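Local structure of 3-oxo-glucose-6-phosphate:glutamate aminotransferase (Bacillus subtilis subsp. subtilis, 4K2M) at residues A155-V160 with P167-I172. The protein catalyses the reversible, pyridoxal phosphate-dependent transfer of an amino group from glutamate to 3-dehydro-glucose 6-phosphate, giving kanosamine 6-phosphate for antibiotic biosynthesis. Residues are numbered along the deposited sequence; the frame is centred on the assembly and turned at random.
Sequences ATENAV and PIYVDI. With O1G (3-deoxy-3-[(E)-({3-hydroxy-2-methyl-5-[(phosphonooxy)methyl]pyridin-4-yl}methylidene)amino]-6-O-phosphono-alpha-D-gluco pyranose), chain C.
Y169 reaches the helix with its phenol oxygen, OH coming to rest 3.4 Å from CB of E157, closest to the base of the glutamate, with the carboxylate carbon CD only a little further off at 3.9 Å. The two side chains are set roughly perpendicular, and the carboxylate is turned 58° from the ring plane. CG of E157 lies between the backbone N and carbonyl carbon (chi1 76°), the chain extended beyond it. The carboxylate stays beside the hydroxyl, but its polar partners lie elsewhere: OE1 hydrogen-bonds to S385 OG, while OE2 forms a salt bridge with NZ of K287 of the second subunit. One turn of the helix further on, V160 and P167 lie side by side, running opposite ways. V160 has CG1 anti to the backbone N, and this methyl touches both CG and CD of P167, each 3.9 Å away. The pair illustrates the return half of a beta-alpha-beta crossover: helix 154-163 follows strand 145-148 and leads into strand 166-169, an outermost strand of the chain's seven-stranded mixed sheet in this aspartate aminotransferase fold. The axes of helix 155-160 and strand 167-169 come within 9.7 Å, their N-to-C directions 139° apart, broadly antiparallel. The helix's N-terminal part borders the bound external aldimine: CB of A155 packs 3.4 Å from C5T of O1G, and T156 OG1, hydrogen-bonded to D224 and S152, sits 3.6 Å from the pyridine nitrogen N1'.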
loop_
_atom_site.group_PDB
_atom_site.type_symbol
_atom_site.label_atom_id
_atom_site.label_comp_id
_atom_site.label_asym_id
_atom_site.label_seq_id
_atom_site.Cartn_x
_atom_site.Cartn_y
_atom_site.Cartn_z
ATOM N N ALA A 155 3.980 14.772 -1.193
ATOM C CA ALA A 155 4.156 13.508 -1.907
ATOM C C ALA A 155 4.881 13.660 -3.229
ATOM O O ALA A 155 5.626 12.770 -3.640
ATOM C CB ALA A 155 2.805 12.864 -2.152
ATOM N N THR A 156 4.649 14.781 -3.907
ATOM C CA THR A 156 5.217 14.977 -5.235
ATOM C C THR A 156 6.751 15.038 -5.124
ATOM O O THR A 156 7.462 14.273 -5.788
ATOM C CB THR A 156 4.653 16.244 -5.920
ATOM O OG1 THR A 156 3.220 16.262 -5.814
ATOM C CG2 THR A 156 5.054 16.296 -7.402
ATOM N N GLU A 157 7.257 15.916 -4.261
ATOM C CA GLU A 157 8.707 16.043 -4.071
ATOM C C GLU A 157 9.278 14.762 -3.456
ATOM O O GLU A 157 10.410 14.363 -3.759
ATOM C CB GLU A 157 9.036 17.262 -3.187
ATOM C CG GLU A 157 8.770 17.050 -1.704
ATOM C CD GLU A 157 8.721 18.334 -0.896
ATOM O OE1 GLU A 157 7.833 19.174 -1.163
ATOM O OE2 GLU A 157 9.553 18.486 0.027
ATOM N N ASN A 158 8.499 14.090 -2.609
ATOM C CA ASN A 158 9.016 12.867 -1.984
ATOM C C ASN A 158 9.250 11.771 -2.998
ATOM O O ASN A 158 10.215 11.018 -2.900
ATOM C CB ASN A 158 8.080 12.357 -0.883
ATOM C CG ASN A 158 8.206 13.148 0.400
ATOM O OD1 ASN A 158 9.254 13.746 0.675
ATOM N ND2 ASN A 158 7.124 13.191 1.178
ATOM N N ALA A 159 8.357 11.673 -3.976
ATOM C CA ALA A 159 8.503 10.658 -5.009
ATOM C C ALA A 159 9.757 10.917 -5.837
ATOM O O ALA A 159 10.448 9.979 -6.250
ATOM C CB ALA A 159 7.268 10.620 -5.898
ATOM N N VAL A 160 10.057 12.187 -6.081
ATOM C CA VAL A 160 11.284 12.536 -6.785
ATOM C C VAL A 160 12.507 12.186 -5.940
ATOM O O VAL A 160 13.429 11.507 -6.408
ATOM C CB VAL A 160 11.322 14.024 -7.131
ATOM C CG1 VAL A 160 12.634 14.360 -7.831
ATOM C CG2 VAL A 160 10.155 14.386 -8.052
ATOM N N PRO A 167 14.718 17.679 -7.139
ATOM C CA PRO A 167 13.696 18.671 -7.474
ATOM C C PRO A 167 14.311 20.028 -7.802
ATOM O O PRO A 167 15.194 20.515 -7.071
ATOM C CB PRO A 167 12.873 18.779 -6.180
ATOM C CG PRO A 167 13.091 17.449 -5.473
ATOM C CD PRO A 167 14.539 17.111 -5.792
ATOM N N ILE A 168 13.851 20.617 -8.898
ATOM C CA ILE A 168 14.216 21.976 -9.263
ATOM C C ILE A 168 12.929 22.784 -9.323
ATOM O O ILE A 168 12.093 22.613 -10.223
ATOM C CB ILE A 168 14.960 22.023 -10.604
ATOM C CG1 ILE A 168 16.266 21.219 -10.517
ATOM C CG2 ILE A 168 15.278 23.469 -11.010
ATOM C CD1 ILE A 168 17.297 21.753 -9.501
ATOM N N TYR A 169 12.740 23.643 -8.333
ATOM C CA TYR A 169 11.468 24.335 -8.206
ATOM C C TYR A 169 11.403 25.564 -9.100
ATOM O O TYR A 169 12.351 26.376 -9.158
ATOM C CB TYR A 169 11.240 24.709 -6.745
ATOM C CG TYR A 169 11.189 23.473 -5.874
ATOM C CD1 TYR A 169 10.107 22.601 -5.964
ATOM C CD2 TYR A 169 12.214 23.167 -4.993
ATOM C CE1 TYR A 169 10.054 21.459 -5.190
ATOM C CE2 TYR A 169 12.166 22.025 -4.207
ATOM C CZ TYR A 169 11.076 21.186 -4.317
ATOM O OH TYR A 169 10.990 20.046 -3.547
ATOM N N VAL A 170 10.299 25.683 -9.821
ATOM C CA VAL A 170 10.018 26.896 -10.577
ATOM C C VAL A 170 8.663 27.482 -10.183
ATOM O O VAL A 170 7.787 26.786 -9.640
ATOM C CB VAL A 170 10.122 26.705 -12.113
ATOM C CG1 VAL A 170 11.428 26.046 -12.488
ATOM C CG2 VAL A 170 8.988 25.894 -12.628
ATOM N N ASP A 171 8.498 28.769 -10.469
ATOM C CA ASP A 171 7.365 29.543 -9.987
ATOM C C ASP A 171 6.065 29.109 -10.651
ATOM O O ASP A 171 6.075 28.561 -11.753
ATOM C CB ASP A 171 7.622 31.031 -10.268
ATOM C CG ASP A 171 7.260 31.934 -9.090
ATOM O OD1 ASP A 171 6.730 31.432 -8.074
ATOM O OD2 ASP A 171 7.513 33.158 -9.186
ATOM N N ILE A 172 4.950 29.353 -9.967
ATOM C CA ILE A 172 3.625 29.040 -10.505
ATOM C C ILE A 172 2.999 30.267 -11.145
ATOM O O ILE A 172 3.443 31.387 -10.930
ATOM C CB ILE A 172 2.659 28.586 -9.412
ATOM C CG1 ILE A 172 2.590 29.660 -8.315
ATOM C CG2 ILE A 172 3.079 27.226 -8.862
ATOM C CD1 ILE A 172 1.431 29.540 -7.352
HETATM P P O1G C . -1.342 9.390 -2.531
HETATM C C3A O1G C . -1.666 14.978 -4.089
HETATM O O3 O1G C . -2.635 15.769 -3.570
HETATM C C1 O1G C . -4.039 15.222 1.813
HETATM N "N1'" O1G C . 0.043 14.541 -5.665
HETATM C C2 O1G C . -3.484 15.323 0.391
HETATM O O2 O1G C . -4.281 16.397 -0.213
HETATM C C9A O1G C . -0.901 15.370 -5.192
HETATM C C2A O1G C . -1.098 16.700 -5.899
HETATM C C3 O1G C . -3.599 14.016 -0.412
HETATM N "N3'" O1G C . -2.779 14.249 -1.614
HETATM O O1 O1G C . -5.472 15.124 1.821
HETATM C C4 O1G C . -3.145 12.789 0.405
HETATM O O4 O1G C . -3.772 11.713 -0.321
HETATM C C4A O1G C . -1.452 13.750 -3.487
HETATM C C4B O1G C . -2.227 13.323 -2.304
HETATM C C5 O1G C . -3.843 12.837 1.763
HETATM O O5 O1G C . -3.536 14.048 2.465
HETATM C C5A O1G C . -0.463 12.912 -3.995
HETATM C C5T O1G C . -0.078 11.524 -3.457
HETATM C C6 O1G C . -3.341 11.811 2.741
HETATM C C6A O1G C . 0.276 13.342 -5.087
HETATM O OP1 O1G C . 0.060 8.832 -2.412
HETATM O OP2 O1G C . -2.286 8.458 -3.215
HETATM O OP3 O1G C . -1.840 9.985 -1.193
HETATM O OP4 O1G C . -1.210 10.634 -3.591
HETATM O O6 O1G C . -4.105 11.656 3.876
HETATM P "P'" O1G C . -4.243 10.218 4.582
HETATM O OP6 O1G C . -4.919 9.327 3.561
HETATM O OP7 O1G C . -2.867 9.743 4.989
HETATM O OP8 O1G C . -5.138 10.540 5.782
#